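Local coordinates for muconate cycloisomerase (Azorhizobium caulinodans, PDB 3MY9), which belongs to the enolase superfamily, joining an N-terminal capping domain to a C-terminal TIM-barrel-like domain, and carries bound magnesium ions, at residues E176-L181 and L211-A216; A156-G161 and G186-R191; V226-L231 and A254-E259. All coordinates share one frame; numbering follows the deposited sequence.

Interaction 1: residues E176-L181 and L211-A216; sequences EELRIL and LRDVDA
The carboxylate of Asp213 is the flat group that takes part in this contact: its OD2 lies 4.1 Å from Leu178 CD1, so a methyl of one helix abuts the acidic end of a side chain on the other. The oxygens find their polar partners elsewhere. OD2 is hydrogen-bonded to NE2 of His174, at the start of helix 174-188, while OD1 forms a salt bridge with Arg218 of a second subunit. With both oxygens engaged, the rotation of the carboxylate should be well defined. A second flat group, the guanidinium of Arg179, folds back along its own helix and has Glu176 CA over one face, toward the rim.

The remaining contact is apolar. Leu178 lies alongside Asp213, its other methyl, CD2, packing at 3.8 Å on Asp213 CB. The same CD2 also reaches Val214 CG1, at 4.1 Å. One turn further along, Leu181 CD1 comes against Val214 CG1 at 3.8 Å, the two side chains running at a slant to one another. CG1 of Val214 is thus met by both leucines; it is brought there by a chi1 of -59°, which sets it opposite the carbonyl carbon. Helices 174-188 and 207-215 are neighbours on the outside of the barrel, joined through strand 193-197 in the repeating beta-alpha order of the fold. Their short segments run nearly parallel, at 13°, with axes 10.7 Å apart, so the gap is spanned by branched side chains while the backbones stay well separated. Beneath them lies the sheet: Leu181 rests on Leu194 and Leu196 of strand 193-197, and Val214 touches Leu196 and Ile222. Leu178 sits higher, next to Phe217.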
ATOM      1  N   GLU A 176      32.257 -21.125 -14.646  1.00 50.47           N
ATOM      2  CA  GLU A 176      33.377 -20.542 -15.390  1.00 51.97           C
ATOM      3  C   GLU A 176      33.378 -19.022 -15.255  1.00 50.06           C
ATOM      4  O   GLU A 176      34.422 -18.424 -15.069  1.00 50.06           O
ATOM      5  CB  GLU A 176      33.355 -20.956 -16.874  1.00 54.22           C
ATOM      6  CG  GLU A 176      34.594 -20.479 -17.699  1.00 58.49           C
ATOM      7  CD  GLU A 176      34.653 -21.066 -19.109  1.00 64.85           C
ATOM      8  OE1 GLU A 176      33.730 -21.836 -19.487  1.00 69.15           O
ATOM      9  OE2 GLU A 176      35.635 -20.767 -19.836  1.00 69.04           O
ATOM     10  N   GLU A 177      32.200 -18.404 -15.303  1.00 48.38           N
ATOM     11  CA  GLU A 177      32.115 -16.956 -15.156  1.00 46.38           C
ATOM     12  C   GLU A 177      32.564 -16.531 -13.748  1.00 44.97           C
ATOM     13  O   GLU A 177      33.202 -15.486 -13.597  1.00 44.21           O
ATOM     14  CB  GLU A 177      30.712 -16.458 -15.518  1.00 45.50           C
ATOM     15  CG  GLU A 177      30.414 -16.729 -17.011  1.00 48.97           C
ATOM     16  CD  GLU A 177      29.160 -16.065 -17.549  1.00 49.13           C
ATOM     17  OE1 GLU A 177      28.186 -15.862 -16.782  1.00 48.47           O
ATOM     18  OE2 GLU A 177      29.147 -15.785 -18.775  1.00 50.34           O
ATOM     19  N   LEU A 178      32.278 -17.352 -12.739  1.00 43.63           N
ATOM     20  CA  LEU A 178      32.719 -17.067 -11.371  1.00 43.03           C
ATOM     21  C   LEU A 178      34.242 -17.133 -11.225  1.00 44.29           C
ATOM     22  O   LEU A 178      34.828 -16.282 -10.554  1.00 42.61           O
ATOM     23  CB  LEU A 178      32.069 -18.021 -10.355  1.00 42.15           C
ATOM     24  CG  LEU A 178      30.579 -17.868 -10.068  1.00 40.71           C
ATOM     25  CD1 LEU A 178      30.146 -18.847  -8.929  1.00 40.92           C
ATOM     26  CD2 LEU A 178      30.248 -16.449  -9.698  1.00 37.65           C
ATOM     27  N   ARG A 179      34.863 -18.154 -11.822  1.00 46.29           N
ATOM     28  CA  ARG A 179      36.330 -18.289 -11.813  1.00 48.32           C
ATOM     29  C   ARG A 179      36.994 -17.106 -12.539  1.00 48.28           C
ATOM     30  O   ARG A 179      38.048 -16.614 -12.139  1.00 48.70           O
ATOM     31  CB  ARG A 179      36.775 -19.608 -12.494  1.00 50.31           C
ATOM     32  CG  ARG A 179      36.357 -20.875 -11.742  1.00 52.63           C
ATOM     33  CD  ARG A 179      37.097 -22.152 -12.250  1.00 57.18           C
ATOM     34  NE  ARG A 179      36.757 -22.497 -13.638  1.00 60.75           N
ATOM     35  CZ  ARG A 179      35.685 -23.199 -14.028  1.00 62.61           C
ATOM     36  NH1 ARG A 179      34.798 -23.659 -13.142  1.00 62.89           N
ATOM     37  NH2 ARG A 179      35.487 -23.437 -15.323  1.00 63.12           N
ATOM     38  N   ILE A 180      36.379 -16.671 -13.628  1.00 48.18           N
ATOM     39  CA  ILE A 180      36.833 -15.466 -14.334  1.00 48.48           C
ATOM     40  C   ILE A 180      36.778 -14.237 -13.430  1.00 47.17           C
ATOM     41  O   ILE A 180      37.750 -13.515 -13.321  1.00 48.67           O
ATOM     42  CB  ILE A 180      36.067 -15.248 -15.661  1.00 48.24           C
ATOM     43  CG1 ILE A 180      36.591 -16.240 -16.721  1.00 51.26           C
ATOM     44  CG2 ILE A 180      36.278 -13.815 -16.205  1.00 48.71           C
ATOM     45  CD1 ILE A 180      35.734 -16.355 -17.957  1.00 50.45           C
ATOM     46  N   LEU A 181      35.673 -14.037 -12.734  1.00 46.10           N
ATOM     47  CA  LEU A 181      35.541 -12.874 -11.854  1.00 45.26           C
ATOM     48  C   LEU A 181      36.547 -12.956 -10.728  1.00 46.75           C
ATOM     49  O   LEU A 181      37.106 -11.936 -10.327  1.00 47.21           O
ATOM     50  CB  LEU A 181      34.140 -12.772 -11.269  1.00 42.43           C
ATOM     51  CG  LEU A 181      33.022 -12.339 -12.232  1.00 41.95           C
ATOM     52  CD1 LEU A 181      31.677 -12.708 -11.638  1.00 35.77           C
ATOM     53  CD2 LEU A 181      33.103 -10.823 -12.608  1.00 38.51           C
ATOM     54  N   LEU A 211      22.629 -14.026  -9.614  1.00 33.79           N
ATOM     55  CA  LEU A 211      22.938 -12.637  -9.262  1.00 33.39           C
ATOM     56  C   LEU A 211      23.620 -12.497  -7.896  1.00 33.85           C
ATOM     57  O   LEU A 211      24.520 -11.663  -7.743  1.00 32.86           O
ATOM     58  CB  LEU A 211      21.681 -11.765  -9.310  1.00 32.90           C
ATOM     59  CG  LEU A 211      21.029 -11.631 -10.706  1.00 33.84           C
ATOM     60  CD1 LEU A 211      19.696 -10.885 -10.597  1.00 30.92           C
ATOM     61  CD2 LEU A 211      22.031 -10.898 -11.661  1.00 32.40           C
ATOM     62  N   ARG A 212      23.197 -13.310  -6.924  1.00 33.69           N
ATOM     63  CA  ARG A 212      23.817 -13.287  -5.617  1.00 34.24           C
ATOM     64  C   ARG A 212      25.258 -13.737  -5.685  1.00 34.51           C
ATOM     65  O   ARG A 212      26.124 -13.131  -4.989  1.00 34.57           O
ATOM     66  CB  ARG A 212      23.039 -14.091  -4.562  1.00 34.60           C
ATOM     67  CG  ARG A 212      23.585 -13.886  -3.116  1.00 35.67           C
ATOM     68  CD  ARG A 212      22.769 -14.728  -2.097  1.00 35.95           C
ATOM     69  NE  ARG A 212      21.359 -14.340  -2.125  1.00 34.29           N
ATOM     70  CZ  ARG A 212      20.851 -13.273  -1.529  1.00 34.03           C
ATOM     71  NH1 ARG A 212      21.621 -12.472  -0.803  1.00 34.99           N
ATOM     72  NH2 ARG A 212      19.541 -13.039  -1.602  1.00 34.85           N
ATOM     73  N   ASP A 213      25.550 -14.725  -6.535  1.00 33.64           N
ATOM     74  CA  ASP A 213      26.924 -15.174  -6.697  1.00 34.67           C
ATOM     75  C   ASP A 213      27.833 -14.041  -7.253  1.00 34.25           C
ATOM     76  O   ASP A 213      28.970 -13.846  -6.788  1.00 34.88           O
ATOM     77  CB  ASP A 213      27.001 -16.380  -7.636  1.00 36.25           C
ATOM     78  CG  ASP A 213      26.438 -17.684  -7.017  1.00 36.89           C
ATOM     79  OD1 ASP A 213      26.192 -17.739  -5.794  1.00 35.58           O
ATOM     80  OD2 ASP A 213      26.222 -18.642  -7.791  1.00 34.92           O
ATOM     81  N   VAL A 214      27.354 -13.299  -8.251  1.00 32.65           N
ATOM     82  CA  VAL A 214      28.221 -12.302  -8.885  1.00 32.32           C
ATOM     83  C   VAL A 214      28.236 -11.006  -8.047  1.00 32.42           C
ATOM     84  O   VAL A 214      29.206 -10.260  -8.066  1.00 32.57           O
ATOM     85  CB  VAL A 214      27.865 -12.040 -10.346  1.00 31.69           C
ATOM     86  CG1 VAL A 214      27.949 -13.356 -11.188  1.00 34.08           C
ATOM     87  CG2 VAL A 214      26.560 -11.366 -10.459  1.00 29.10           C
ATOM     88  N   ASP A 215      27.185 -10.791  -7.254  1.00 32.48           N
ATOM     89  CA  ASP A 215      27.151  -9.699  -6.278  1.00 32.93           C
ATOM     90  C   ASP A 215      28.297  -9.753  -5.250  1.00 33.75           C
ATOM     91  O   ASP A 215      28.696  -8.703  -4.747  1.00 34.02           O
ATOM     92  CB  ASP A 215      25.770  -9.613  -5.588  1.00 32.53           C
ATOM     93  CG  ASP A 215      25.777  -8.696  -4.340  1.00 34.90           C
ATOM     94  OD1 ASP A 215      25.567  -7.447  -4.474  1.00 34.15           O
ATOM     95  OD2 ASP A 215      25.984  -9.232  -3.220  1.00 35.95           O
ATOM     96  N   ALA A 216      28.880 -10.930  -4.994  1.00 34.44           N
ATOM     97  CA  ALA A 216      29.992 -11.061  -4.009  1.00 35.97           C
ATOM     98  C   ALA A 216      31.278 -10.421  -4.510  1.00 37.24           C
ATOM     99  O   ALA A 216      32.179 -10.109  -3.715  1.00 38.86           O
ATOM    100  CB  ALA A 216      30.256 -12.546  -3.631  1.00 36.37           C
TER

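Interaction 2: residues A156-G161 and G186-R191; sequences AMVPAG and GEFGER
Val158 and Arg191 mark the closest backbone approach, with CA atoms 7.9 Å apart, where helix 147-157 has given way to a type I turn from Val158 to Gly161 and the chain has left helix 174-188 at Gly189, of positive phi, just after Phe188.

Val158 meets both partners by dividing its two methyls between them. CG2 approaches the Phe188 ring obliquely, 3.8 Å from CE1, and Val158 CB is 4.0 Å from the same CE1. CG1, set opposite the backbone N by a chi1 of 172°, instead reaches Arg191, where it stands 3.8 Å from NH2; the valine and arginine side chains cross at about a right angle. A bend at chi3 of 44° turns the guanidinium back over the helix end. The phenyl ring has Glu187 CG over the centre of one face, 4.0 Å above it, and the carboxylate of that glutamate forms a salt bridge with Arg155.

The turn at Val158 closes its helix in a Schellman motif: Gly161, also of positive phi, is the C-prime residue, and bonds run from Gly161 N to Val158 O and from His162 N to Met157 O. The contact therefore joins the C-terminal ends of helices 147-157 and 174-188, adjacent on the barrel exterior, where they lead into strands 164-168 and 193-197; Val158 also packs on Ile192.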
ATOM      1  N   ALA A 156      47.411  -4.809 -20.269  1.00 71.93           N
ATOM      2  CA  ALA A 156      47.982  -3.635 -20.941  1.00 72.86           C
ATOM      3  C   ALA A 156      47.168  -2.360 -20.686  1.00 70.47           C
ATOM      4  O   ALA A 156      47.722  -1.266 -20.601  1.00 72.17           O
ATOM      5  CB  ALA A 156      48.082  -3.887 -22.435  1.00 74.38           C
ATOM      6  N   MET A 157      45.849  -2.489 -20.577  1.00 67.14           N
ATOM      7  CA  MET A 157      44.962  -1.313 -20.566  1.00 64.44           C
ATOM      8  C   MET A 157      44.861  -0.597 -19.213  1.00 62.04           C
ATOM      9  O   MET A 157      44.694   0.628 -19.150  1.00 60.36           O
ATOM     10  CB  MET A 157      43.560  -1.711 -21.019  1.00 63.07           C
ATOM     11  CG  MET A 157      43.477  -2.044 -22.490  1.00 65.21           C
ATOM     12  SD  MET A 157      41.814  -2.525 -23.008  1.00 64.97           S
ATOM     13  CE  MET A 157      42.123  -2.100 -24.724  1.00 68.68           C
ATOM     14  N   VAL A 158      44.932  -1.361 -18.131  1.00 60.68           N
ATOM     15  CA  VAL A 158      44.864  -0.764 -16.808  1.00 59.86           C
ATOM     16  C   VAL A 158      46.063   0.179 -16.545  1.00 61.79           C
ATOM     17  O   VAL A 158      45.858   1.320 -16.124  1.00 61.59           O
ATOM     18  CB  VAL A 158      44.662  -1.829 -15.727  1.00 58.88           C
ATOM     19  CG1 VAL A 158      44.795  -1.231 -14.340  1.00 58.90           C
ATOM     20  CG2 VAL A 158      43.275  -2.468 -15.903  1.00 56.73           C
ATOM     21  N   PRO A 159      47.302  -0.264 -16.835  1.00 64.53           N
ATOM     22  CA  PRO A 159      48.414   0.674 -16.688  1.00 66.76           C
ATOM     23  C   PRO A 159      48.309   1.921 -17.604  1.00 67.36           C
ATOM     24  O   PRO A 159      48.849   2.981 -17.246  1.00 68.26           O
ATOM     25  CB  PRO A 159      49.636  -0.179 -17.053  1.00 69.46           C
ATOM     26  CG  PRO A 159      49.240  -1.578 -16.746  1.00 68.65           C
ATOM     27  CD  PRO A 159      47.775  -1.633 -17.106  1.00 65.60           C
ATOM     28  N   ALA A 160      47.637   1.776 -18.760  1.00 66.53           N
ATOM     29  CA  ALA A 160      47.408   2.879 -19.714  1.00 67.09           C
ATOM     30  C   ALA A 160      46.280   3.822 -19.310  1.00 64.91           C
ATOM     31  O   ALA A 160      45.945   4.754 -20.051  1.00 66.07           O
ATOM     32  CB  ALA A 160      47.134   2.320 -21.117  1.00 66.82           C
ATOM     33  N   GLY A 161      45.665   3.577 -18.159  1.00 63.41           N
ATOM     34  CA  GLY A 161      44.609   4.451 -17.626  1.00 61.13           C
ATOM     35  C   GLY A 161      43.156   4.038 -17.840  1.00 58.33           C
ATOM     36  O   GLY A 161      42.252   4.759 -17.444  1.00 56.67           O
ATOM     37  N   GLY A 186      41.281 -10.926  -8.172  1.00 54.55           N
ATOM     38  CA  GLY A 186      42.595 -11.319  -7.619  1.00 57.09           C
ATOM     39  C   GLY A 186      43.784 -10.480  -8.108  1.00 59.19           C
ATOM     40  O   GLY A 186      44.694 -10.161  -7.342  1.00 61.62           O
ATOM     41  N   GLU A 187      43.789 -10.113  -9.381  1.00 59.26           N
ATOM     42  CA  GLU A 187      44.876  -9.296  -9.912  1.00 61.20           C
ATOM     43  C   GLU A 187      44.678  -7.794  -9.725  1.00 60.29           C
ATOM     44  O   GLU A 187      45.627  -7.058  -9.396  1.00 61.94           O
ATOM     45  CB  GLU A 187      45.046  -9.547 -11.399  1.00 62.11           C
ATOM     46  CG  GLU A 187      46.211  -8.716 -11.995  1.00 64.85           C
ATOM     47  CD  GLU A 187      46.921  -9.418 -13.112  1.00 66.96           C
ATOM     48  OE1 GLU A 187      47.926  -8.853 -13.638  1.00 70.17           O
ATOM     49  OE2 GLU A 187      46.477 -10.544 -13.447  1.00 67.83           O
ATOM     50  N   PHE A 188      43.458  -7.343  -9.987  1.00 57.54           N
ATOM     51  CA  PHE A 188      43.170  -5.927 -10.113  1.00 57.03           C
ATOM     52  C   PHE A 188      42.494  -5.314  -8.895  1.00 56.88           C
ATOM     53  O   PHE A 188      42.568  -4.111  -8.701  1.00 56.33           O
ATOM     54  CB  PHE A 188      42.308  -5.702 -11.348  1.00 55.38           C
ATOM     55  CG  PHE A 188      42.995  -6.070 -12.648  1.00 56.33           C
ATOM     56  CD1 PHE A 188      44.036  -5.292 -13.140  1.00 56.97           C
ATOM     57  CD2 PHE A 188      42.571  -7.162 -13.396  1.00 53.99           C
ATOM     58  CE1 PHE A 188      44.658  -5.627 -14.334  1.00 59.99           C
ATOM     59  CE2 PHE A 188      43.165  -7.481 -14.592  1.00 55.24           C
ATOM     60  CZ  PHE A 188      44.217  -6.735 -15.061  1.00 58.75           C
ATOM     61  N   GLY A 189      41.807  -6.131  -8.091  1.00 57.43           N
ATOM     62  CA  GLY A 189      41.087  -5.624  -6.934  1.00 57.52           C
ATOM     63  C   GLY A 189      40.166  -4.499  -7.349  1.00 56.92           C
ATOM     64  O   GLY A 189      39.406  -4.657  -8.299  1.00 56.07           O
ATOM     65  N   GLU A 190      40.255  -3.361  -6.659  1.00 58.51           N
ATOM     66  CA  GLU A 190      39.417  -2.193  -6.952  1.00 58.62           C
ATOM     67  C   GLU A 190      40.078  -1.199  -7.908  1.00 59.04           C
ATOM     68  O   GLU A 190      39.571  -0.091  -8.128  1.00 59.32           O
ATOM     69  CB  GLU A 190      39.030  -1.463  -5.659  1.00 59.94           C
ATOM     70  CG  GLU A 190      38.153  -2.265  -4.678  1.00 62.46           C
ATOM     71  CD  GLU A 190      38.314  -1.783  -3.227  1.00 70.04           C
ATOM     72  OE1 GLU A 190      38.005  -0.589  -2.952  1.00 72.41           O
ATOM     73  OE2 GLU A 190      38.761  -2.599  -2.364  1.00 74.17           O
ATOM     74  N   ARG A 191      41.187  -1.590  -8.513  1.00 59.17           N
ATOM     75  CA  ARG A 191      41.796  -0.753  -9.514  1.00 59.39           C
ATOM     76  C   ARG A 191      40.977  -0.715 -10.809  1.00 56.45           C
ATOM     77  O   ARG A 191      41.247   0.106 -11.680  1.00 56.74           O
ATOM     78  CB  ARG A 191      43.219  -1.218  -9.794  1.00 61.75           C
ATOM     79  CG  ARG A 191      44.136  -1.133  -8.564  1.00 65.93           C
ATOM     80  CD  ARG A 191      45.261  -2.173  -8.638  1.00 69.79           C
ATOM     81  NE  ARG A 191      45.848  -2.210  -9.977  1.00 72.37           N
ATOM     82  CZ  ARG A 191      46.353  -3.291 -10.571  1.00 74.84           C
ATOM     83  NH1 ARG A 191      46.357  -4.480  -9.961  1.00 75.29           N
ATOM     84  NH2 ARG A 191      46.865  -3.176 -11.799  1.00 76.08           N
TER

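Interaction 3: residues V226-L231 and A254-E259; sequences VPRRHL and AVDLME
The side chains of Arg228 and Asp256 cross at about a right angle, with the carboxylate at the edge of the guanidinium, where NH1 and NH2 grip it end-on in a bidentate salt bridge, one to each oxygen. Arg228 NH2 lies 2.9 Å from Asp256 OD2 and Arg228 NH1 3.1 Å from Asp256 OD1, both bonds fairly straight. From the arginine side the oxygens lie close to the guanidinium plane, but the two planes are turned 54° apart. The nitrogens consequently meet the carboxylate from above its plane, NH2 as much as 61° out of it at OD2. Arg228 extends fully from CG to NE, which carries its charged end across to the helix although its CB does not point there. Each group has a further partner: NH2 also donates to the carbonyl O of Glu249, and Asp256 OD2 also accepts from the backbone N of Phe252.

One turn along the helix the contact becomes apolar, with Leu231 CD1 3.9 Å from Glu259 CG and the side chains crossing at a slant. A bend at chi2 of 65° turns the Glu259 carboxylate aside, toward Arg262 and Arg263 of its own chain and Arg263 of a fourth subunit.

Leu231 opens helix 231-240, with His230 at its N-cap, so the contact links the loop between strand 222-223 and that helix to the start of helix 254-263, the next helix round the barrel, beyond strand 245-247.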
ATOM      1  N   VAL A 226      17.124  -9.240 -16.689  1.00 36.25           N
ATOM      2  CA  VAL A 226      15.895  -9.838 -17.245  1.00 36.62           C
ATOM      3  C   VAL A 226      15.251  -8.851 -18.245  1.00 37.65           C
ATOM      4  O   VAL A 226      15.626  -7.700 -18.258  1.00 37.26           O
ATOM      5  CB  VAL A 226      14.898 -10.211 -16.133  1.00 36.66           C
ATOM      6  CG1 VAL A 226      15.546 -11.254 -15.121  1.00 34.39           C
ATOM      7  CG2 VAL A 226      14.367  -8.937 -15.389  1.00 33.24           C
ATOM      8  N   PRO A 227      14.331  -9.324 -19.111  1.00 39.61           N
ATOM      9  CA  PRO A 227      13.661  -8.456 -20.068  1.00 41.57           C
ATOM     10  C   PRO A 227      12.847  -7.324 -19.431  1.00 41.74           C
ATOM     11  O   PRO A 227      12.502  -7.388 -18.225  1.00 39.90           O
ATOM     12  CB  PRO A 227      12.697  -9.393 -20.818  1.00 43.14           C
ATOM     13  CG  PRO A 227      13.291 -10.768 -20.662  1.00 43.59           C
ATOM     14  CD  PRO A 227      14.073 -10.756 -19.382  1.00 40.82           C
ATOM     15  N   ARG A 228      12.527  -6.355 -20.286  1.00 42.99           N
ATOM     16  CA  ARG A 228      11.836  -5.115 -19.958  1.00 44.72           C
ATOM     17  C   ARG A 228      10.577  -5.290 -19.072  1.00 46.50           C
ATOM     18  O   ARG A 228      10.394  -4.553 -18.121  1.00 46.59           O
ATOM     19  CB  ARG A 228      11.471  -4.382 -21.267  1.00 46.08           C
ATOM     20  CG  ARG A 228      10.474  -3.215 -21.115  1.00 47.54           C
ATOM     21  CD  ARG A 228      10.267  -2.483 -22.425  1.00 49.15           C
ATOM     22  NE  ARG A 228       9.240  -1.450 -22.306  1.00 50.92           N
ATOM     23  CZ  ARG A 228       9.427  -0.214 -21.838  1.00 50.84           C
ATOM     24  NH1 ARG A 228       8.399   0.632 -21.789  1.00 51.55           N
ATOM     25  NH2 ARG A 228      10.620   0.202 -21.420  1.00 50.14           N
ATOM     26  N   ARG A 229       9.754  -6.278 -19.364  1.00 49.67           N
ATOM     27  CA  ARG A 229       8.476  -6.465 -18.618  1.00 52.47           C
ATOM     28  C   ARG A 229       8.597  -6.577 -17.081  1.00 51.16           C
ATOM     29  O   ARG A 229       7.753  -6.020 -16.342  1.00 51.58           O
ATOM     30  CB  ARG A 229       7.746  -7.699 -19.095  1.00 53.90           C
ATOM     31  CG  ARG A 229       7.781  -7.873 -20.632  1.00 59.70           C
ATOM     32  CD  ARG A 229       8.637  -9.070 -21.063  1.00 63.20           C
ATOM     33  NE  ARG A 229       8.038 -10.309 -20.556  1.00 65.58           N
ATOM     34  CZ  ARG A 229       8.314 -11.527 -21.006  1.00 68.44           C
ATOM     35  NH1 ARG A 229       9.192 -11.711 -22.001  1.00 70.84           N
ATOM     36  NH2 ARG A 229       7.700 -12.573 -20.454  1.00 68.38           N
ATOM     37  N   HIS A 230       9.644  -7.268 -16.629  1.00 48.30           N
ATOM     38  CA  HIS A 230       9.666  -7.828 -15.300  1.00 46.36           C
ATOM     39  C   HIS A 230      10.132  -6.849 -14.237  1.00 45.59           C
ATOM     40  O   HIS A 230      11.136  -7.064 -13.560  1.00 43.97           O
ATOM     41  CB  HIS A 230      10.518  -9.100 -15.289  1.00 45.75           C
ATOM     42  CG  HIS A 230      10.069 -10.116 -16.270  1.00 42.73           C
ATOM     43  ND1 HIS A 230       8.802 -10.655 -16.252  1.00 42.99           N
ATOM     44  CD2 HIS A 230      10.718 -10.711 -17.297  1.00 42.91           C
ATOM     45  CE1 HIS A 230       8.675 -11.512 -17.254  1.00 43.07           C
ATOM     46  NE2 HIS A 230       9.829 -11.573 -17.893  1.00 42.24           N
ATOM     47  N   LEU A 231       9.352  -5.788 -14.061  1.00 46.34           N
ATOM     48  CA  LEU A 231       9.742  -4.689 -13.204  1.00 45.28           C
ATOM     49  C   LEU A 231       9.696  -5.122 -11.764  1.00 44.27           C
ATOM     50  O   LEU A 231      10.573  -4.769 -10.988  1.00 43.73           O
ATOM     51  CB  LEU A 231       8.834  -3.452 -13.420  1.00 46.47           C
ATOM     52  CG  LEU A 231       9.171  -2.400 -14.481  1.00 47.34           C
ATOM     53  CD1 LEU A 231       8.183  -1.244 -14.374  1.00 50.98           C
ATOM     54  CD2 LEU A 231      10.596  -1.877 -14.366  1.00 46.25           C
ATOM     55  N   ALA A 254      10.999   9.220 -20.071  1.00 42.78           N
ATOM     56  CA  ALA A 254      10.690   9.836 -18.794  1.00 42.04           C
ATOM     57  C   ALA A 254       9.551   9.083 -18.126  1.00 41.87           C
ATOM     58  O   ALA A 254       9.585   8.842 -16.910  1.00 41.22           O
ATOM     59  CB  ALA A 254      10.350  11.305 -18.978  1.00 42.16           C
ATOM     60  N   VAL A 255       8.569   8.664 -18.908  1.00 42.27           N
ATOM     61  CA  VAL A 255       7.478   7.875 -18.369  1.00 43.46           C
ATOM     62  C   VAL A 255       7.942   6.561 -17.708  1.00 42.13           C
ATOM     63  O   VAL A 255       7.494   6.224 -16.609  1.00 41.17           O
ATOM     64  CB  VAL A 255       6.429   7.538 -19.451  1.00 45.44           C
ATOM     65  CG1 VAL A 255       5.354   6.650 -18.851  1.00 47.51           C
ATOM     66  CG2 VAL A 255       5.822   8.815 -20.037  1.00 47.68           C
ATOM     67  N   ASP A 256       8.818   5.812 -18.380  1.00 40.88           N
ATOM     68  CA  ASP A 256       9.334   4.583 -17.804  1.00 40.26           C
ATOM     69  C   ASP A 256      10.062   4.933 -16.495  1.00 39.00           C
ATOM     70  O   ASP A 256       9.951   4.219 -15.507  1.00 40.00           O
ATOM     71  CB  ASP A 256      10.341   3.855 -18.741  1.00 39.44           C
ATOM     72  CG  ASP A 256       9.710   3.340 -20.034  1.00 40.50           C
ATOM     73  OD1 ASP A 256       8.481   3.190 -20.126  1.00 41.89           O
ATOM     74  OD2 ASP A 256      10.472   3.053 -20.982  1.00 42.14           O
ATOM     75  N   LEU A 257      10.825   6.009 -16.507  1.00 38.47           N
ATOM     76  CA  LEU A 257      11.645   6.345 -15.373  1.00 38.05           C
ATOM     77  C   LEU A 257      10.765   6.620 -14.162  1.00 38.74           C
ATOM     78  O   LEU A 257      11.044   6.100 -13.096  1.00 38.10           O
ATOM     79  CB  LEU A 257      12.568   7.525 -15.668  1.00 37.61           C
ATOM     80  CG  LEU A 257      13.457   7.995 -14.496  1.00 37.07           C
ATOM     81  CD1 LEU A 257      14.372   6.875 -13.986  1.00 36.26           C
ATOM     82  CD2 LEU A 257      14.260   9.199 -14.935  1.00 35.58           C
ATOM     83  N   MET A 258       9.684   7.380 -14.319  1.00 40.12           N
ATOM     84  CA  MET A 258       8.773   7.603 -13.181  1.00 41.92           C
ATOM     85  C   MET A 258       8.231   6.307 -12.586  1.00 41.88           C
ATOM     86  O   MET A 258       8.070   6.197 -11.371  1.00 41.59           O
ATOM     87  CB  MET A 258       7.614   8.565 -13.513  1.00 43.48           C
ATOM     88  CG  MET A 258       8.074  10.042 -13.625  1.00 46.38           C
ATOM     89  SD  MET A 258       8.727  10.935 -12.149  1.00 44.85           S
ATOM     90  CE  MET A 258       9.138   9.703 -10.964  1.00 52.57           C
ATOM     91  N   GLU A 259       7.974   5.312 -13.432  1.00 42.49           N
ATOM     92  CA  GLU A 259       7.515   4.012 -12.932  1.00 42.26           C
ATOM     93  C   GLU A 259       8.654   3.218 -12.274  1.00 39.85           C
ATOM     94  O   GLU A 259       8.444   2.537 -11.277  1.00 39.50           O
ATOM     95  CB  GLU A 259       6.875   3.216 -14.050  1.00 43.81           C
ATOM     96  CG  GLU A 259       6.130   1.992 -13.552  1.00 49.34           C
ATOM     97  CD  GLU A 259       4.914   2.330 -12.669  1.00 52.94           C
ATOM     98  OE1 GLU A 259       4.266   3.391 -12.830  1.00 56.70           O
ATOM     99  OE2 GLU A 259       4.611   1.506 -11.792  1.00 59.17           O
TER

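How the interactions relate
Interactions 1 and 2 share helix 174-188, which packs on helix 207-215 near its start and meets the end of helix 147-157 at its finish; their centres are 19 Å apart and their nearest atoms about 5 Å. Interaction 3 lies further round the barrel, its centre 26 Å from that of interaction 1 and 34 Å from that of interaction 2. No contact touches a magnesium ion: the Arg228 side chain is about 11 Å from one and that of Val214 about 13 Å. The loop of interaction 3 does follow strand 222-223, whose Glu223 is a magnesium ligand together with Asp248. Interactions 1 and 3 both border a second subunit.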